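Local coordinates for epidermin leader peptide processing serine protease EpiP (Staphylococcus aureus subsp. aureus, PDB 3QFH), which is a subtilisin-like serine endopeptidase that probably cleaves the leader peptide from the precursor of the lantibiotic epidermin, at residues V303-A308 / F328-M333; Y335-A340 / L412-G417; V353-W356 / G360-H363; L368-A371 / R375-Y378. One frame throughout, in Å; residues are numbered along the deposited sequence. Where two conformers were deposited one is given.

In the fold
All four contacts fall in the part of the chain that belongs to the subtilase family, whose probable Ser-His-Asp triad is S383, H177 and D130. Contacts 1 and 2 adjoin, with centres about 16 Å apart: OD2 of D305 in contact 1 lies 2.5 Å from OH of Y335 in contact 2, a probable hydrogen bond. Contacts 3 and 4 are likewise about 16 Å apart between centres and meet where CD2 of H363 lies 3.5 Å from OH of Y378. The two pairs are well separated, contact 3 lying about 31 Å from contact 2 between centres. Along the chain, contacts 3 and 4 are both nested in the loop closed by contact 2, and contact 4 leads into the segment carrying S383.

Contact 1 of 4, residues V303-A308 / F328-M333; sequences VKDVPA and FSNFGM
N330 reaches D305 through its side-chain amide, one buried polar group meeting another from the opposite direction. Followed outward, the N330 side chain first places CB against the hydroxyl of Y335. With CG anti to the carbonyl carbon (chi1 -75°), the amide then heads for D305 on strand 302-306. Its two ends have separate tasks. OD1 accepts the backbone N-H groups of D281 and I283, while ND2 donates to OD2 of D305 at 3.0 Å and also to the hydroxyl of Y238. The bond to D305 is somewhat bent, 143° at the hydrogen; it leaves nearly in the amide plane but arrives from above the carboxylate plane, and the two flat groups are turned 77° apart. OD2 of D305 is shared further, with the hydroxyl of Y335 and, weakly, with the N-H of G279. Asparagine suits a place needing donor and acceptor on one short stem, and aspartate one where several donors converge on a buried oxygen. Together they tie this strand and the loop that follows strand 314-319 to residues 279-283, which overlap the Ala-Gly-Asn sequence that in subtilases carries the oxyanion-hole asparagine, probably N280 here.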
loop_
_atom_site.group_PDB
_atom_site.type_symbol
_atom_site.label_atom_id
_atom_site.label_comp_id
_atom_site.label_asym_id
_atom_site.label_seq_id
_atom_site.Cartn_x
_atom_site.Cartn_y
_atom_site.Cartn_z
ATOM N N VAL A 303 -7.249 -18.945 1.189
ATOM C CA VAL A 303 -7.366 -17.529 0.901
ATOM C C VAL A 303 -6.355 -16.754 1.750
ATOM O O VAL A 303 -6.185 -17.050 2.928
ATOM C CB VAL A 303 -8.782 -17.025 1.194
ATOM C CG1 VAL A 303 -8.860 -15.529 1.022
ATOM C CG2 VAL A 303 -9.782 -17.723 0.282
ATOM N N LYS A 304 -5.686 -15.774 1.156
ATOM C CA LYS A 304 -4.703 -14.967 1.889
ATOM C C LYS A 304 -4.923 -13.476 1.698
ATOM O O LYS A 304 -5.356 -13.035 0.633
ATOM C CB LYS A 304 -3.279 -15.311 1.461
ATOM C CG LYS A 304 -2.842 -16.724 1.801
ATOM C CD LYS A 304 -1.321 -16.863 1.812
ATOM C CE LYS A 304 -0.695 -16.110 2.997
ATOM N NZ LYS A 304 0.792 -16.181 3.029
ATOM N N ASP A 305 -4.630 -12.711 2.746
ATOM C CA ASP A 305 -4.733 -11.261 2.710
ATOM C C ASP A 305 -3.377 -10.783 2.184
ATOM O O ASP A 305 -2.379 -10.931 2.870
ATOM C CB ASP A 305 -5.014 -10.741 4.128
ATOM C CG ASP A 305 -5.218 -9.234 4.192
ATOM O OD1 ASP A 305 -5.321 -8.585 3.135
ATOM O OD2 ASP A 305 -5.286 -8.696 5.326
ATOM N N VAL A 306 -3.336 -10.240 0.964
ATOM C CA VAL A 306 -2.069 -9.829 0.357
ATOM C C VAL A 306 -2.076 -8.368 -0.115
ATOM O O VAL A 306 -3.107 -7.831 -0.500
ATOM C CB VAL A 306 -1.678 -10.757 -0.814
ATOM C CG1 VAL A 306 -1.806 -12.213 -0.392
ATOM C CG2 VAL A 306 -2.511 -10.490 -2.039
ATOM N N PRO A 307 -0.911 -7.713 -0.090
ATOM C CA PRO A 307 0.388 -8.231 0.313
ATOM C C PRO A 307 0.671 -8.210 1.825
ATOM O O PRO A 307 1.781 -8.547 2.230
ATOM C CB PRO A 307 1.358 -7.288 -0.406
ATOM C CG PRO A 307 0.637 -5.979 -0.424
ATOM C CD PRO A 307 -0.827 -6.312 -0.551
ATOM N N ALA A 308 -0.317 -7.863 2.644
ATOM C CA ALA A 308 -0.098 -7.747 4.094
ATOM C C ALA A 308 0.492 -8.987 4.755
ATOM O O ALA A 308 1.270 -8.856 5.695
ATOM C CB ALA A 308 -1.398 -7.338 4.819
ATOM N N PHE A 328 -12.116 -2.229 12.887
ATOM C CA PHE A 328 -12.046 -2.721 11.520
ATOM C C PHE A 328 -10.669 -3.273 11.139
ATOM O O PHE A 328 -10.499 -3.803 10.057
ATOM C CB PHE A 328 -12.410 -1.595 10.543
ATOM C CG PHE A 328 -11.595 -0.309 10.726
ATOM C CD1 PHE A 328 -12.187 0.822 11.284
ATOM C CD2 PHE A 328 -10.281 -0.229 10.323
ATOM C CE1 PHE A 328 -11.479 1.991 11.458
ATOM C CE2 PHE A 328 -9.550 0.952 10.481
ATOM C CZ PHE A 328 -10.151 2.066 11.054
ATOM N N SER A 329 -9.669 -3.155 12.008
ATOM C CA SER A 329 -8.333 -3.601 11.618
ATOM C C SER A 329 -8.142 -5.110 11.670
ATOM O O SER A 329 -8.451 -5.758 12.660
ATOM C CB SER A 329 -7.253 -2.962 12.497
ATOM O OG SER A 329 -5.951 -3.211 11.936
ATOM N N ASN A 330 -7.652 -5.675 10.592
ATOM C CA ASN A 330 -7.247 -7.061 10.648
ATOM C C ASN A 330 -6.068 -7.127 11.632
ATOM O O ASN A 330 -5.439 -6.099 11.965
ATOM C CB ASN A 330 -6.817 -7.590 9.279
ATOM C CG ASN A 330 -7.993 -7.846 8.336
ATOM O OD1 ASN A 330 -9.173 -7.586 8.652
ATOM N ND2 ASN A 330 -7.673 -8.383 7.172
ATOM N N PHE A 331 -5.794 -8.323 12.120
ATOM C CA PHE A 331 -4.698 -8.551 13.038
ATOM C C PHE A 331 -4.384 -10.042 13.103
ATOM O O PHE A 331 -5.021 -10.858 12.420
ATOM C CB PHE A 331 -5.104 -8.075 14.426
ATOM C CG PHE A 331 -6.252 -8.842 15.012
ATOM C CD1 PHE A 331 -6.029 -9.841 15.951
ATOM C CD2 PHE A 331 -7.560 -8.584 14.606
ATOM C CE1 PHE A 331 -7.080 -10.558 16.482
ATOM C CE2 PHE A 331 -8.624 -9.298 15.137
ATOM C CZ PHE A 331 -8.377 -10.293 16.080
ATOM N N GLY A 332 -3.421 -10.384 13.953
ATOM C CA GLY A 332 -3.072 -11.767 14.222
ATOM C C GLY A 332 -1.593 -12.023 14.391
ATOM O O GLY A 332 -0.751 -11.208 13.986
ATOM N N MET A 333 -1.260 -13.135 15.041
ATOM C CA MET A 333 0.139 -13.518 15.219
ATOM C C MET A 333 0.730 -13.732 13.851
ATOM O O MET A 333 0.043 -14.179 12.926
ATOM C CB MET A 333 0.304 -14.810 16.046
ATOM C CG MET A 333 0.363 -14.643 17.576
ATOM S SD MET A 333 1.771 -13.669 18.214
ATOM C CE MET A 333 1.681 -14.112 19.947
#

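Contact 2 of 4, residues Y335-A340 / L412-G417; sequences YTDIAA and LLYQHG. With SO4 (sulfate ion), chain M.
I338, D337, L413 and Y414 join the edge strand of the parallel sheet to the last turn of helix 406-416. The apolar part begins with I338, whose CG1 stands anti to the backbone N (chi1 -170°) and carries CD1 out to the helix. There CD1 meets the branched end of L413, 3.7 Å from its CD2, the two side chains crossing at about a right angle. CB of I338 lies farther off, 4.4 Å from CE1 of Y414. Branched aliphatic chains suit this place, since their methyl groups present apolar surface where strand and helix meet. A second kind of contact sets a polar tip against carbon: OH of Y414 lies tightly against CB of D337, at 3.1 Å, while OD2 of D337 is 3.6 Å from that OH and accepts the backbone N-H of T315 instead. The Y414 ring also stacks on H430. The third kind involves a sulfate, probably from the crystallisation liquor, to which NE2 of Q415 makes a weak hydrogen bond, 3.4 Å to O1; H430 ND1 binds the same ion. The chemistry thus implies that shape and dispersion forces hold helix to strand, while the carboxylate of D337 is probably steadied by strand 314-319.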
loop_
_atom_site.group_PDB
_atom_site.type_symbol
_atom_site.label_atom_id
_atom_site.label_comp_id
_atom_site.label_asym_id
_atom_site.label_seq_id
_atom_site.Cartn_x
_atom_site.Cartn_y
_atom_site.Cartn_z
ATOM N N TYR A 335 1.629 -11.604 11.656
ATOM C CA TYR A 335 0.973 -10.744 10.690
ATOM C C TYR A 335 1.277 -9.298 11.038
ATOM O O TYR A 335 2.114 -8.704 10.425
ATOM C CB TYR A 335 -0.534 -11.042 10.692
ATOM C CG TYR A 335 -1.409 -10.188 9.794
ATOM C CD1 TYR A 335 -1.525 -10.465 8.443
ATOM C CD2 TYR A 335 -2.159 -9.137 10.312
ATOM C CE1 TYR A 335 -2.353 -9.706 7.618
ATOM C CE2 TYR A 335 -2.996 -8.374 9.500
ATOM C CZ TYR A 335 -3.087 -8.670 8.148
ATOM O OH TYR A 335 -3.915 -7.938 7.325
ATOM N N THR A 336 0.616 -8.745 12.038
ATOM C CA THR A 336 0.852 -7.351 12.420
ATOM C C THR A 336 2.288 -7.114 12.935
ATOM O O THR A 336 2.741 -7.813 13.843
ATOM C CB THR A 336 -0.131 -6.947 13.522
ATOM O OG1 THR A 336 -1.464 -7.211 13.077
ATOM C CG2 THR A 336 0.011 -5.480 13.883
ATOM N N ASP A 337 2.979 -6.131 12.349
ATOM C CA ASP A 337 4.330 -5.739 12.780
ATOM C C ASP A 337 4.342 -4.475 13.641
ATOM O O ASP A 337 5.222 -4.305 14.510
ATOM C CB ASP A 337 5.207 -5.493 11.549
ATOM C CG ASP A 337 5.438 -6.764 10.742
ATOM O OD1 ASP A 337 5.858 -7.772 11.340
ATOM O OD2 ASP A 337 5.202 -6.768 9.520
ATOM N N ILE A 338 3.362 -3.606 13.393
ATOM C CA ILE A 338 3.271 -2.317 14.019
ATOM C C ILE A 338 1.864 -1.743 13.808
ATOM O O ILE A 338 1.124 -2.184 12.950
ATOM C CB ILE A 338 4.325 -1.375 13.371
ATOM C CG1 ILE A 338 4.476 -0.062 14.134
ATOM C CG2 ILE A 338 3.974 -1.114 11.923
ATOM C CD1 ILE A 338 5.738 0.722 13.750
ATOM N N ALA A 339 1.513 -0.742 14.593
ATOM C CA ALA A 339 0.240 -0.078 14.444
ATOM C C ALA A 339 0.423 1.443 14.433
ATOM O O ALA A 339 1.327 1.978 15.062
ATOM C CB ALA A 339 -0.688 -0.492 15.574
ATOM N N ALA A 340 -0.425 2.140 13.689
ATOM C CA ALA A 340 -0.417 3.604 13.684
ATOM C C ALA A 340 -1.898 4.026 13.694
ATOM O O ALA A 340 -2.764 3.216 13.352
ATOM C CB ALA A 340 0.314 4.144 12.466
ATOM N N LEU A 412 15.190 -0.411 13.840
ATOM C CA LEU A 412 15.166 0.758 14.698
ATOM C C LEU A 412 13.685 1.144 14.956
ATOM O O LEU A 412 13.284 1.390 16.103
ATOM C CB LEU A 412 15.977 1.893 14.069
ATOM C CG LEU A 412 16.241 3.113 14.957
ATOM C CD1 LEU A 412 17.535 3.816 14.540
ATOM C CD2 LEU A 412 15.044 4.083 14.983
ATOM N N LEU A 413 12.875 1.135 13.901
ATOM C CA LEU A 413 11.449 1.424 14.039
ATOM C C LEU A 413 10.828 0.467 15.067
ATOM O O LEU A 413 10.181 0.891 16.018
ATOM C CB LEU A 413 10.734 1.303 12.679
ATOM C CG LEU A 413 9.210 1.464 12.677
ATOM C CD1 LEU A 413 8.824 2.908 12.911
ATOM C CD2 LEU A 413 8.580 0.969 11.382
ATOM N N TYR A 414 11.068 -0.826 14.896
ATOM C CA TYR A 414 10.467 -1.809 15.779
ATOM C C TYR A 414 10.907 -1.772 17.238
ATOM O O TYR A 414 10.090 -2.012 18.129
ATOM C CB TYR A 414 10.688 -3.236 15.256
ATOM C CG TYR A 414 9.992 -3.571 13.945
ATOM C CD1 TYR A 414 8.917 -2.808 13.474
ATOM C CD2 TYR A 414 10.316 -4.743 13.257
ATOM C CE1 TYR A 414 8.256 -3.142 12.295
ATOM C CE2 TYR A 414 9.644 -5.099 12.089
ATOM C CZ TYR A 414 8.613 -4.292 11.618
ATOM O OH TYR A 414 7.969 -4.631 10.462
ATOM N N GLN A 415 12.190 -1.507 17.471
ATOM C CA GLN A 415 12.759 -1.531 18.808
ATOM C C GLN A 415 12.783 -0.199 19.521
ATOM O O GLN A 415 12.701 -0.182 20.730
ATOM C CB GLN A 415 14.192 -2.084 18.757
ATOM C CG GLN A 415 14.292 -3.494 18.212
ATOM C CD GLN A 415 13.509 -4.495 19.044
ATOM O OE1 GLN A 415 13.475 -4.412 20.280
ATOM N NE2 GLN A 415 12.881 -5.452 18.373
ATOM N N HIS A 416 12.923 0.902 18.782
ATOM C CA HIS A 416 12.986 2.236 19.397
ATOM C C HIS A 416 11.979 3.233 18.851
ATOM O O HIS A 416 11.963 4.365 19.289
ATOM C CB HIS A 416 14.395 2.835 19.217
ATOM C CG HIS A 416 15.486 1.941 19.704
ATOM N ND1 HIS A 416 15.914 1.937 21.015
ATOM C CD2 HIS A 416 16.204 0.984 19.067
ATOM C CE1 HIS A 416 16.868 1.034 21.158
ATOM N NE2 HIS A 416 17.061 0.439 19.994
ATOM N N GLY A 417 11.151 2.827 17.904
ATOM C CA GLY A 417 10.215 3.753 17.270
ATOM C C GLY A 417 8.753 3.521 17.584
ATOM O O GLY A 417 7.896 4.025 16.887
HETATM S S SO4 M . 9.761 -6.294 21.247
HETATM O O1 SO4 M . 10.748 -7.040 20.464
HETATM O O2 SO4 M . 9.551 -6.890 22.558
HETATM O O3 SO4 M . 10.209 -4.915 21.372
HETATM O O4 SO4 M . 8.485 -6.310 20.530
#

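Contact 3 of 4, residues V353-W356 / G360-H363; sequences VDKW and GYMH
W356 and M362 form a Met-aromatic contact across the tight turn between helix 346-358 and helix 361-365, at the protein surface. The polar part is a backbone hydrogen bond from N of M362 to O of W356, 3.0 Å long and nearly straight at 164°, which fastens the start of the second helix to the end of the first. G360 allows the chain to turn here, for its positive phi would press a side chain against the preceding carbonyl oxygen. Next come the contacts over the indole. CB of M362 lies above the six-membered ring of W356, 3.8 Å from its centroid and 20° off the normal. CG follows, 3.5 Å from CZ2 of W356, and SD comes in obliquely, 4.4 Å from the same centroid. Since the methionine is extended through chi2 and bends only at chi3 (66°), its flexible, polarisable chain can run over the broad indole before the methyl turns off to a face of H363. The tryptophan is held by its own polar edge as well, NE1 donating to E365. On the turn's other flank Y361 and K355 pack by aliphatic and edge contacts. The carbonyl O of K355 lies in the plane of the Y361 ring, at its edge, and the lysine chain, extended beyond CG, runs obliquely past the phenol to bring CE within 3.4 Å of OH of Y361.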
loop_
_atom_site.group_PDB
_atom_site.type_symbol
_atom_site.label_atom_id
_atom_site.label_comp_id
_atom_site.label_asym_id
_atom_site.label_seq_id
_atom_site.Cartn_x
_atom_site.Cartn_y
_atom_site.Cartn_z
ATOM N N VAL A 353 -25.830 8.710 12.998
ATOM C CA VAL A 353 -25.293 9.751 12.121
ATOM C C VAL A 353 -25.432 11.183 12.647
ATOM O O VAL A 353 -24.458 11.920 12.706
ATOM C CB VAL A 353 -25.960 9.665 10.725
ATOM C CG1 VAL A 353 -25.513 10.817 9.835
ATOM C CG2 VAL A 353 -25.645 8.329 10.074
ATOM N N ASP A 354 -26.642 11.560 13.019
ATOM C CA ASP A 354 -26.928 12.926 13.478
ATOM C C ASP A 354 -25.972 13.377 14.587
ATOM O O ASP A 354 -25.196 14.311 14.411
ATOM C CB ASP A 354 -28.400 13.023 13.935
ATOM C CG ASP A 354 -28.782 14.416 14.435
ATOM O OD1 ASP A 354 -27.903 15.323 14.463
ATOM O OD2 ASP A 354 -29.967 14.606 14.804
ATOM N N LYS A 355 -26.015 12.682 15.716
ATOM C CA LYS A 355 -25.176 13.025 16.857
ATOM C C LYS A 355 -23.681 12.929 16.537
ATOM O O LYS A 355 -22.885 13.747 17.018
ATOM C CB LYS A 355 -25.570 12.142 18.043
ATOM C CG LYS A 355 -24.779 12.373 19.309
ATOM C CD LYS A 355 -25.472 11.746 20.546
ATOM C CE LYS A 355 -24.645 12.011 21.823
ATOM N NZ LYS A 355 -25.243 11.403 23.032
ATOM N N TRP A 356 -23.304 11.959 15.692
ATOM C CA TRP A 356 -21.918 11.762 15.308
ATOM C C TRP A 356 -21.321 12.960 14.565
ATOM O O TRP A 356 -20.190 13.390 14.861
ATOM C CB TRP A 356 -21.804 10.488 14.449
ATOM C CG TRP A 356 -20.430 10.132 13.903
ATOM C CD1 TRP A 356 -19.382 9.597 14.598
ATOM C CD2 TRP A 356 -20.013 10.174 12.530
ATOM N NE1 TRP A 356 -18.325 9.360 13.758
ATOM C CE2 TRP A 356 -18.689 9.694 12.481
ATOM C CE3 TRP A 356 -20.624 10.595 11.340
ATOM C CZ2 TRP A 356 -17.967 9.623 11.297
ATOM C CZ3 TRP A 356 -19.899 10.530 10.166
ATOM C CH2 TRP A 356 -18.586 10.056 10.153
ATOM N N GLY A 360 -19.616 16.602 17.487
ATOM C CA GLY A 360 -18.175 16.487 17.591
ATOM C C GLY A 360 -17.492 15.134 17.557
ATOM O O GLY A 360 -16.259 15.080 17.518
ATOM N N TYR A 361 -18.247 14.046 17.513
ATOM C CA TYR A 361 -17.622 12.725 17.595
ATOM C C TYR A 361 -16.763 12.349 16.368
ATOM O O TYR A 361 -15.653 11.818 16.513
ATOM C CB TYR A 361 -18.662 11.662 17.896
ATOM C CG TYR A 361 -19.373 11.858 19.226
ATOM C CD1 TYR A 361 -18.784 11.458 20.429
ATOM C CD2 TYR A 361 -20.639 12.420 19.278
ATOM C CE1 TYR A 361 -19.453 11.629 21.655
ATOM C CE2 TYR A 361 -21.311 12.596 20.488
ATOM C CZ TYR A 361 -20.714 12.201 21.669
ATOM O OH TYR A 361 -21.392 12.383 22.854
ATOM N N MET A 362 -17.261 12.632 15.175
ATOM C CA MET A 362 -16.531 12.340 13.957
ATOM C C MET A 362 -15.096 12.848 14.041
ATOM O O MET A 362 -14.156 12.130 13.691
ATOM C CB MET A 362 -17.225 12.977 12.752
ATOM C CG MET A 362 -16.454 12.819 11.441
ATOM S SD MET A 362 -17.180 13.695 10.027
ATOM C CE MET A 362 -16.999 15.422 10.497
ATOM N N HIS A 363 -14.950 14.080 14.531
ATOM C CA HIS A 363 -13.654 14.763 14.640
ATOM C C HIS A 363 -12.678 14.101 15.615
ATOM O O HIS A 363 -11.464 14.204 15.456
ATOM C CB HIS A 363 -13.875 16.229 15.053
ATOM C CG HIS A 363 -14.847 16.957 14.168
ATOM N ND1 HIS A 363 -16.214 16.877 14.345
ATOM C CD2 HIS A 363 -14.650 17.757 13.094
ATOM C CE1 HIS A 363 -16.813 17.609 13.422
ATOM N NE2 HIS A 363 -15.886 18.149 12.650
#

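Contact 4 of 4, residues L368-A371 / R375-Y378; sequences LTTA and RYIY
L368 lies across the ring of Y378, its neighbour on the facing strand. CD1 of L368 sits over one face of the ring, 4.1 Å from the centroid and 19° off the normal, while CB is 3.7 Å from CE1 of Y378. The leucine holds CG anti to its backbone N (chi1 177°), and from there CD1 also reaches CB of Y376, at 3.7 Å. A branched side chain can thus serve two tyrosines at once. T369 and I377 stand side by side, pointing the same way from the other face of the strand pair, their CG2 atoms 4.0 Å apart; A371 adds its small CB 3.7 Å from CG2 of I377. CG2 of T370 comes 4.1 Å from CE1 of Y376. The polar ends look elsewhere: the hydroxyl of T369 to M180 and Q184, that of T370 to T179, and that of Y376 to D139. Between the strands, T369 and I377 form a hydrogen-bonded pair with two backbone hydrogen bonds of 2.9 Å each, and A371 N donates to R375 O. This is an antiparallel beta hairpin, and as in other subtilases it shortly precedes the Gly-Thr-Ser segment of the probable nucleophile S383, while its threonines grip the helix that begins at H177.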
loop_
_atom_site.group_PDB
_atom_site.type_symbol
_atom_site.label_atom_id
_atom_site.label_comp_id
_atom_site.label_asym_id
_atom_site.label_seq_id
_atom_site.Cartn_x
_atom_site.Cartn_y
_atom_site.Cartn_z
ATOM N N LEU A 368 -8.178 13.510 9.910
ATOM C CA LEU A 368 -8.274 14.655 9.054
ATOM C C LEU A 368 -7.150 14.545 8.032
ATOM O O LEU A 368 -5.989 14.400 8.400
ATOM C CB LEU A 368 -8.148 15.938 9.894
ATOM C CG LEU A 368 -8.149 17.275 9.145
ATOM C CD1 LEU A 368 -9.422 17.479 8.308
ATOM C CD2 LEU A 368 -7.973 18.399 10.129
ATOM N N THR A 369 -7.483 14.558 6.748
ATOM C CA THR A 369 -6.433 14.488 5.739
ATOM C C THR A 369 -6.796 15.330 4.537
ATOM O O THR A 369 -7.898 15.887 4.465
ATOM C CB THR A 369 -6.129 13.002 5.333
ATOM O OG1 THR A 369 -4.892 12.933 4.597
ATOM C CG2 THR A 369 -7.275 12.379 4.543
ATOM N N THR A 370 -5.844 15.444 3.617
ATOM C CA THR A 370 -6.027 16.166 2.380
ATOM C C THR A 370 -6.999 15.445 1.454
ATOM O O THR A 370 -6.911 14.219 1.270
ATOM C CB THR A 370 -4.683 16.292 1.633
ATOM O OG1 THR A 370 -4.081 14.991 1.522
ATOM C CG2 THR A 370 -3.755 17.215 2.380
ATOM N N ALA A 371 -7.897 16.222 0.851
ATOM C CA ALA A 371 -8.904 15.712 -0.062
ATOM C C ALA A 371 -8.630 16.105 -1.514
ATOM O O ALA A 371 -7.907 17.072 -1.825
ATOM C CB ALA A 371 -10.311 16.165 0.387
ATOM N N ARG A 375 -9.123 20.656 -0.586
ATOM C CA ARG A 375 -9.416 20.950 0.792
ATOM C C ARG A 375 -9.150 19.714 1.671
ATOM O O ARG A 375 -8.150 19.010 1.469
ATOM C CB ARG A 375 -10.853 21.522 0.940
ATOM C CG ARG A 375 -11.082 22.744 0.050
ATOM C CD ARG A 375 -12.422 23.489 0.297
ATOM N NE ARG A 375 -13.602 22.660 0.091
ATOM C CZ ARG A 375 -14.130 22.359 -1.092
ATOM N NH1 ARG A 375 -13.587 22.796 -2.217
ATOM N NH2 ARG A 375 -15.218 21.611 -1.151
ATOM N N TYR A 376 -10.019 19.462 2.648
ATOM C CA TYR A 376 -9.793 18.403 3.623
ATOM C C TYR A 376 -11.015 17.512 3.811
ATOM O O TYR A 376 -12.120 17.874 3.447
ATOM C CB TYR A 376 -9.327 19.038 4.955
ATOM C CG TYR A 376 -8.170 19.963 4.666
ATOM C CD1 TYR A 376 -6.895 19.456 4.520
ATOM C CD2 TYR A 376 -8.382 21.330 4.414
ATOM C CE1 TYR A 376 -5.848 20.275 4.179
ATOM C CE2 TYR A 376 -7.337 22.165 4.061
ATOM C CZ TYR A 376 -6.066 21.632 3.957
ATOM O OH TYR A 376 -5.004 22.430 3.608
ATOM N N ILE A 377 -10.774 16.328 4.358
ATOM C CA ILE A 377 -11.819 15.363 4.602
ATOM C C ILE A 377 -11.439 14.500 5.806
ATOM O O ILE A 377 -10.255 14.294 6.092
ATOM C CB ILE A 377 -12.026 14.469 3.331
ATOM C CG1 ILE A 377 -13.224 13.525 3.491
ATOM C CG2 ILE A 377 -10.794 13.656 3.048
ATOM C CD1 ILE A 377 -13.535 12.683 2.208
ATOM N N TYR A 378 -12.455 14.005 6.503
ATOM C CA TYR A 378 -12.297 13.085 7.646
ATOM C C TYR A 378 -12.570 11.648 7.165
ATOM O O TYR A 378 -13.642 11.370 6.616
ATOM C CB TYR A 378 -13.273 13.439 8.783
ATOM C CG TYR A 378 -12.794 14.577 9.658
ATOM C CD1 TYR A 378 -11.910 14.329 10.700
ATOM C CD2 TYR A 378 -13.210 15.895 9.445
ATOM C CE1 TYR A 378 -11.436 15.345 11.507
ATOM C CE2 TYR A 378 -12.729 16.939 10.267
ATOM C CZ TYR A 378 -11.843 16.639 11.289
ATOM O OH TYR A 378 -11.343 17.592 12.114
#